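Local coordinates for protein racemase (Pseudovibrio sp. JE062, PDB 3MKC) that belongs to the mandelate racemase/muconate lactonizing enzyme family of the enolase superfamily, with a capping N-terminal domain and a barrel-type C-terminal domain, at residues 276-289 with 303-317. Residues are numbered along the deposited sequence; the frame is centred on the assembly and turned at random.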
loop_
_atom_site.group_PDB
_atom_site.type_symbol
_atom_site.label_atom_id
_atom_site.label_comp_id
_atom_site.label_asym_id
_atom_site.label_seq_id
_atom_site.Cartn_x
_atom_site.Cartn_y
_atom_site.Cartn_z
ATOM N N ILE A 276 1.830 -5.392 -16.432
ATOM C CA ILE A 276 0.768 -6.272 -16.904
ATOM C C ILE A 276 1.086 -6.932 -18.248
ATOM O O ILE A 276 1.059 -8.157 -18.370
ATOM C CB ILE A 276 -0.570 -5.513 -17.060
ATOM C CG1 ILE A 276 -1.136 -5.159 -15.684
ATOM C CG2 ILE A 276 -1.570 -6.361 -17.844
ATOM C CD1 ILE A 276 -2.385 -4.298 -15.758
ATOM N N THR A 277 1.388 -6.118 -19.252
ATOM C CA THR A 277 1.644 -6.655 -20.588
ATOM C C THR A 277 3.013 -7.277 -20.824
ATOM O O THR A 277 3.117 -8.285 -21.519
ATOM C CB THR A 277 1.416 -5.579 -21.668
ATOM O OG1 THR A 277 2.377 -4.531 -21.509
ATOM C CG2 THR A 277 0.017 -4.996 -21.548
ATOM N N LYS A 278 4.064 -6.689 -20.263
ATOM C CA LYS A 278 5.411 -7.221 -20.464
ATOM C C LYS A 278 5.795 -8.196 -19.358
ATOM O O LYS A 278 6.410 -9.234 -19.614
ATOM C CB LYS A 278 6.441 -6.087 -20.514
ATOM C CG LYS A 278 7.832 -6.551 -20.928
ATOM C CD LYS A 278 8.889 -5.482 -20.671
ATOM C CE LYS A 278 9.635 -5.106 -21.942
ATOM N NZ LYS A 278 8.792 -4.309 -22.883
ATOM N N GLY A 279 5.434 -7.850 -18.127
ATOM C CA GLY A 279 5.746 -8.714 -17.006
ATOM C C GLY A 279 4.797 -9.894 -16.937
ATOM O O GLY A 279 5.140 -10.934 -16.385
ATOM N N LYS A 280 3.600 -9.731 -17.497
ATOM C CA LYS A 280 2.607 -10.801 -17.497
ATOM C C LYS A 280 2.245 -11.245 -16.080
ATOM O O LYS A 280 1.703 -12.343 -15.888
ATOM C CB LYS A 280 3.145 -12.010 -18.267
ATOM C CG LYS A 280 3.408 -11.757 -19.735
ATOM C CD LYS A 280 3.840 -13.054 -20.415
ATOM C CE LYS A 280 3.837 -12.933 -21.934
ATOM N NZ LYS A 280 3.959 -14.285 -22.583
ATOM N N VAL A 281 2.534 -10.403 -15.090
ATOM C CA VAL A 281 2.253 -10.767 -13.702
ATOM C C VAL A 281 0.773 -10.980 -13.379
ATOM O O VAL A 281 -0.102 -10.428 -14.040
ATOM C CB VAL A 281 2.868 -9.731 -12.709
ATOM C CG1 VAL A 281 4.372 -9.699 -12.891
ATOM C CG2 VAL A 281 2.274 -8.351 -12.926
ATOM N N HIS A 282 0.509 -11.814 -12.374
ATOM C CA HIS A 282 -0.862 -12.114 -11.961
ATOM C C HIS A 282 -1.393 -11.087 -10.993
ATOM O O HIS A 282 -2.597 -10.966 -10.820
ATOM C CB HIS A 282 -0.965 -13.444 -11.199
ATOM C CG HIS A 282 -0.497 -14.641 -11.956
ATOM N ND1 HIS A 282 0.837 -14.918 -12.164
ATOM C CD2 HIS A 282 -1.183 -15.690 -12.474
ATOM C CE1 HIS A 282 0.953 -16.086 -12.770
ATOM N NE2 HIS A 282 -0.259 -16.575 -12.968
ATOM N N LEU A 283 -0.490 -10.368 -10.345
ATOM C CA LEU A 283 -0.909 -9.432 -9.318
ATOM C C LEU A 283 0.024 -8.232 -9.210
ATOM O O LEU A 283 1.243 -8.379 -9.275
ATOM C CB LEU A 283 -0.956 -10.205 -7.995
ATOM C CG LEU A 283 -1.583 -9.634 -6.727
ATOM C CD1 LEU A 283 -2.071 -10.793 -5.850
ATOM C CD2 LEU A 283 -0.572 -8.773 -5.990
ATOM N N LEU A 284 -0.568 -7.052 -9.037
ATOM C CA LEU A 284 0.178 -5.805 -8.904
ATOM C C LEU A 284 0.141 -5.325 -7.458
ATOM O O LEU A 284 -0.893 -5.406 -6.798
ATOM C CB LEU A 284 -0.436 -4.728 -9.792
ATOM C CG LEU A 284 -0.405 -5.009 -11.297
ATOM C CD1 LEU A 284 -1.253 -3.966 -12.002
ATOM C CD2 LEU A 284 1.037 -4.970 -11.811
ATOM N N GLN A 285 1.262 -4.788 -6.985
ATOM C CA GLN A 285 1.350 -4.318 -5.613
ATOM C C GLN A 285 1.649 -2.823 -5.470
ATOM O O GLN A 285 2.206 -2.390 -4.455
ATOM C CB GLN A 285 2.397 -5.145 -4.863
ATOM C CG GLN A 285 2.091 -6.640 -4.916
ATOM C CD GLN A 285 3.132 -7.499 -4.224
ATOM O OE1 GLN A 285 4.327 -7.364 -4.468
ATOM N NE2 GLN A 285 2.675 -8.403 -3.363
ATOM N N SER A 286 1.276 -2.043 -6.485
ATOM C CA SER A 286 1.482 -0.595 -6.458
ATOM C C SER A 286 0.999 -0.051 -5.110
ATOM O O SER A 286 -0.103 -0.361 -4.664
ATOM C CB SER A 286 0.713 0.054 -7.603
ATOM O OG SER A 286 1.058 -0.567 -8.831
ATOM N N ASP A 287 1.826 0.778 -4.484
ATOM C CA ASP A 287 1.548 1.329 -3.149
ATOM C C ASP A 287 0.728 2.619 -3.099
ATOM O O ASP A 287 0.935 3.528 -3.891
ATOM C CB ASP A 287 2.888 1.553 -2.440
ATOM C CG ASP A 287 2.744 1.772 -0.946
ATOM O OD1 ASP A 287 1.814 2.477 -0.516
ATOM O OD2 ASP A 287 3.592 1.241 -0.201
ATOM N N TYR A 288 -0.190 2.689 -2.135
ATOM C CA TYR A 288 -1.049 3.854 -1.936
ATOM C C TYR A 288 -0.262 5.148 -1.845
ATOM O O TYR A 288 -0.608 6.151 -2.471
ATOM C CB TYR A 288 -1.838 3.726 -0.627
ATOM C CG TYR A 288 -2.649 2.469 -0.479
ATOM C CD1 TYR A 288 -3.960 2.402 -0.948
ATOM C CD2 TYR A 288 -2.108 1.341 0.134
ATOM C CE1 TYR A 288 -4.714 1.242 -0.813
ATOM C CE2 TYR A 288 -2.853 0.176 0.274
ATOM C CZ TYR A 288 -4.154 0.132 -0.205
ATOM O OH TYR A 288 -4.884 -1.034 -0.102
ATOM N N ASN A 289 0.792 5.123 -1.040
ATOM C CA ASN A 289 1.587 6.317 -0.806
ATOM C C ASN A 289 2.796 6.479 -1.713
ATOM O O ASN A 289 3.696 7.274 -1.421
ATOM C CB ASN A 289 2.020 6.359 0.667
ATOM C CG ASN A 289 2.696 5.076 1.114
ATOM O OD1 ASN A 289 3.700 4.658 0.534
ATOM N ND2 ASN A 289 2.145 4.442 2.153
HETATM N N MSE A 303 -7.912 -1.256 -14.938
HETATM C CA MSE A 303 -7.120 -1.750 -16.068
HETATM C C MSE A 303 -6.737 -3.198 -15.775
HETATM O O MSE A 303 -6.778 -4.070 -16.650
HETATM C CB MSE A 303 -5.849 -0.904 -16.241
HETATM C CG MSE A 303 -4.797 -1.514 -17.199
HETATM SE SE MSE A 303 -3.229 -0.448 -17.551
HETATM C CE MSE A 303 -2.627 -0.275 -15.779
ATOM N N ALA A 304 -6.362 -3.438 -14.525
ATOM C CA ALA A 304 -5.960 -4.769 -14.094
ATOM C C ALA A 304 -7.112 -5.756 -14.268
ATOM O O ALA A 304 -6.940 -6.827 -14.837
ATOM C CB ALA A 304 -5.517 -4.730 -12.641
ATOM N N THR A 305 -8.290 -5.387 -13.781
ATOM C CA THR A 305 -9.445 -6.268 -13.902
ATOM C C THR A 305 -9.689 -6.668 -15.359
ATOM O O THR A 305 -9.957 -7.833 -15.660
ATOM C CB THR A 305 -10.691 -5.586 -13.337
ATOM O OG1 THR A 305 -10.530 -5.421 -11.921
ATOM C CG2 THR A 305 -11.944 -6.404 -13.630
ATOM N N ALA A 306 -9.577 -5.702 -16.263
ATOM C CA ALA A 306 -9.801 -5.979 -17.680
ATOM C C ALA A 306 -8.764 -6.967 -18.214
ATOM O O ALA A 306 -9.022 -7.686 -19.174
ATOM C CB ALA A 306 -9.747 -4.674 -18.480
ATOM N N ASN A 307 -7.592 -6.994 -17.590
ATOM C CA ASN A 307 -6.510 -7.884 -18.019
ATOM C C ASN A 307 -6.342 -9.117 -17.123
ATOM O O ASN A 307 -5.311 -9.792 -17.178
ATOM C CB ASN A 307 -5.198 -7.095 -18.076
ATOM C CG ASN A 307 -5.150 -6.130 -19.248
ATOM O OD1 ASN A 307 -4.856 -6.528 -20.380
ATOM N ND2 ASN A 307 -5.446 -4.857 -18.992
ATOM N N ASN A 308 -7.352 -9.403 -16.300
ATOM C CA ASN A 308 -7.314 -10.564 -15.402
ATOM C C ASN A 308 -6.137 -10.536 -14.435
ATOM O O ASN A 308 -5.505 -11.560 -14.163
ATOM C CB ASN A 308 -7.273 -11.854 -16.220
ATOM C CG ASN A 308 -8.444 -11.966 -17.169
ATOM O OD1 ASN A 308 -9.595 -12.133 -16.747
ATOM N ND2 ASN A 308 -8.161 -11.861 -18.462
ATOM N N VAL A 309 -5.868 -9.353 -13.902
ATOM C CA VAL A 309 -4.781 -9.151 -12.959
ATOM C C VAL A 309 -5.340 -8.623 -11.641
ATOM O O VAL A 309 -6.105 -7.663 -11.627
ATOM C CB VAL A 309 -3.764 -8.142 -13.525
ATOM C CG1 VAL A 309 -2.736 -7.757 -12.473
ATOM C CG2 VAL A 309 -3.072 -8.752 -14.742
ATOM N N GLN A 310 -4.953 -9.258 -10.541
ATOM C CA GLN A 310 -5.406 -8.834 -9.221
ATOM C C GLN A 310 -4.547 -7.697 -8.716
ATOM O O GLN A 310 -3.397 -7.551 -9.127
ATOM C CB GLN A 310 -5.287 -9.986 -8.216
ATOM C CG GLN A 310 -6.048 -11.231 -8.590
ATOM C CD GLN A 310 -6.125 -12.215 -7.432
ATOM O OE1 GLN A 310 -5.212 -12.291 -6.606
ATOM N NE2 GLN A 310 -7.207 -12.978 -7.375
ATOM N N VAL A 311 -5.105 -6.892 -7.819
ATOM C CA VAL A 311 -4.344 -5.808 -7.227
ATOM C C VAL A 311 -4.489 -5.879 -5.716
ATOM O O VAL A 311 -5.597 -5.939 -5.191
ATOM C CB VAL A 311 -4.822 -4.427 -7.690
ATOM C CG1 VAL A 311 -3.972 -3.337 -7.027
ATOM C CG2 VAL A 311 -4.719 -4.321 -9.209
HETATM N N MSE A 312 -3.353 -5.912 -5.034
HETATM C CA MSE A 312 -3.300 -5.929 -3.574
HETATM C C MSE A 312 -2.217 -4.903 -3.310
HETATM O O MSE A 312 -1.034 -5.236 -3.259
HETATM C CB MSE A 312 -2.877 -7.299 -3.048
HETATM C CG MSE A 312 -3.937 -8.383 -3.216
HETATM SE SE MSE A 312 -3.520 -9.987 -2.257
HETATM C CE MSE A 312 -4.943 -11.045 -2.928
ATOM N N PRO A 313 -2.608 -3.632 -3.161
ATOM C CA PRO A 313 -1.638 -2.565 -2.922
ATOM C C PRO A 313 -0.718 -2.784 -1.737
ATOM O O PRO A 313 -1.164 -3.175 -0.655
ATOM C CB PRO A 313 -2.517 -1.328 -2.749
ATOM C CG PRO A 313 -3.740 -1.654 -3.550
ATOM C CD PRO A 313 -3.979 -3.091 -3.171
ATOM N N HIS A 314 0.568 -2.535 -1.952
ATOM C CA HIS A 314 1.546 -2.676 -0.884
ATOM C C HIS A 314 1.112 -1.705 0.206
ATOM O O HIS A 314 0.730 -0.566 -0.079
ATOM C CB HIS A 314 2.933 -2.304 -1.390
ATOM C CG HIS A 314 3.974 -2.240 -0.317
ATOM N ND1 HIS A 314 4.413 -3.355 0.364
ATOM C CD2 HIS A 314 4.670 -1.196 0.187
ATOM C CE1 HIS A 314 5.337 -2.999 1.238
ATOM N NE2 HIS A 314 5.510 -1.693 1.151
ATOM N N ASN A 315 1.162 -2.159 1.455
ATOM C CA ASN A 315 0.758 -1.325 2.572
ATOM C C ASN A 315 1.617 -1.593 3.801
ATOM O O ASN A 315 1.450 -2.607 4.481
ATOM C CB ASN A 315 -0.722 -1.561 2.890
ATOM C CG ASN A 315 -1.157 -0.899 4.187
ATOM O OD1 ASN A 315 -0.515 0.034 4.662
ATOM N ND2 ASN A 315 -2.261 -1.374 4.756
ATOM N N TRP A 316 2.548 -0.680 4.058
ATOM C CA TRP A 316 3.431 -0.778 5.209
ATOM C C TRP A 316 3.879 0.611 5.654
ATOM O O TRP A 316 5.036 0.992 5.480
ATOM C CB TRP A 316 4.651 -1.647 4.887
ATOM C CG TRP A 316 5.452 -1.980 6.105
ATOM C CD1 TRP A 316 6.494 -1.263 6.629
ATOM C CD2 TRP A 316 5.224 -3.073 7.001
ATOM N NE1 TRP A 316 6.925 -1.843 7.801
ATOM C CE2 TRP A 316 6.162 -2.954 8.054
ATOM C CE3 TRP A 316 4.315 -4.140 7.020
ATOM C CZ2 TRP A 316 6.218 -3.864 9.117
ATOM C CZ3 TRP A 316 4.369 -5.048 8.081
ATOM C CH2 TRP A 316 5.317 -4.901 9.114
ATOM N N LYS A 317 2.938 1.369 6.207
ATOM C CA LYS A 317 3.210 2.713 6.705
ATOM C C LYS A 317 2.512 2.863 8.051
ATOM O O LYS A 317 2.722 2.050 8.945
ATOM C CB LYS A 317 2.693 3.782 5.740
ATOM C CG LYS A 317 3.731 4.380 4.804
ATOM C CD LYS A 317 4.980 4.874 5.526
ATOM C CE LYS A 317 5.796 5.766 4.605
ATOM N NZ LYS A 317 7.200 5.974 5.046
HETATM O O HOH W 1 -4.514 -12.936 -11.868
HETATM O O HOH W 2 0.328 -7.189 -1.698
HETATM O O HOH W 3 2.864 1.573 2.417
HETATM O O HOH W 4 -3.440 -3.208 0.621
#
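The carbonyl oxygen of His282 is gripped by two donors. Gln310 N donates to His282 O at 2.9 Å, and a water held also by Asn308 O donates to it as well. Leu284 N then binds Gln310 O in the carbonyl plane at 2.9 Å. Met312 N reaches Leu284 O at 3.1 Å, nearly in line with the C=O bond. This alternation joins parallel strands 283-284 and 310-311, with helix 293-306 as the crossover of a beta-alpha-beta unit in the barrel domain. Strand 261-262 pairs with 283-284 as well.

On one face, Leu283 CD1 lies 4.0 Å from SE of the selenomethionine Met312, the two side chains crossing at about a right angle. Gln310 OE1 also nears Leu283, but it is hydrogen-bonded to Tyr235 OH. On the other face, Val309 CG1, set anti to the backbone N (chi1 171°), meets Leu284 CG at 3.8 Å. Ile276 CG2 packs on Asn307 CB, just past helix 293-306, at 3.7 Å.

Past the strands, Pro313 CB sits over one face of the Tyr288 ring in a CH-pi contact, 3.7 Å from the centroid. A water bridges Tyr288 OH and Pro313 O. Asp287 OD1 accepts from Asn289 N at 2.9 Å, forming an Asx turn.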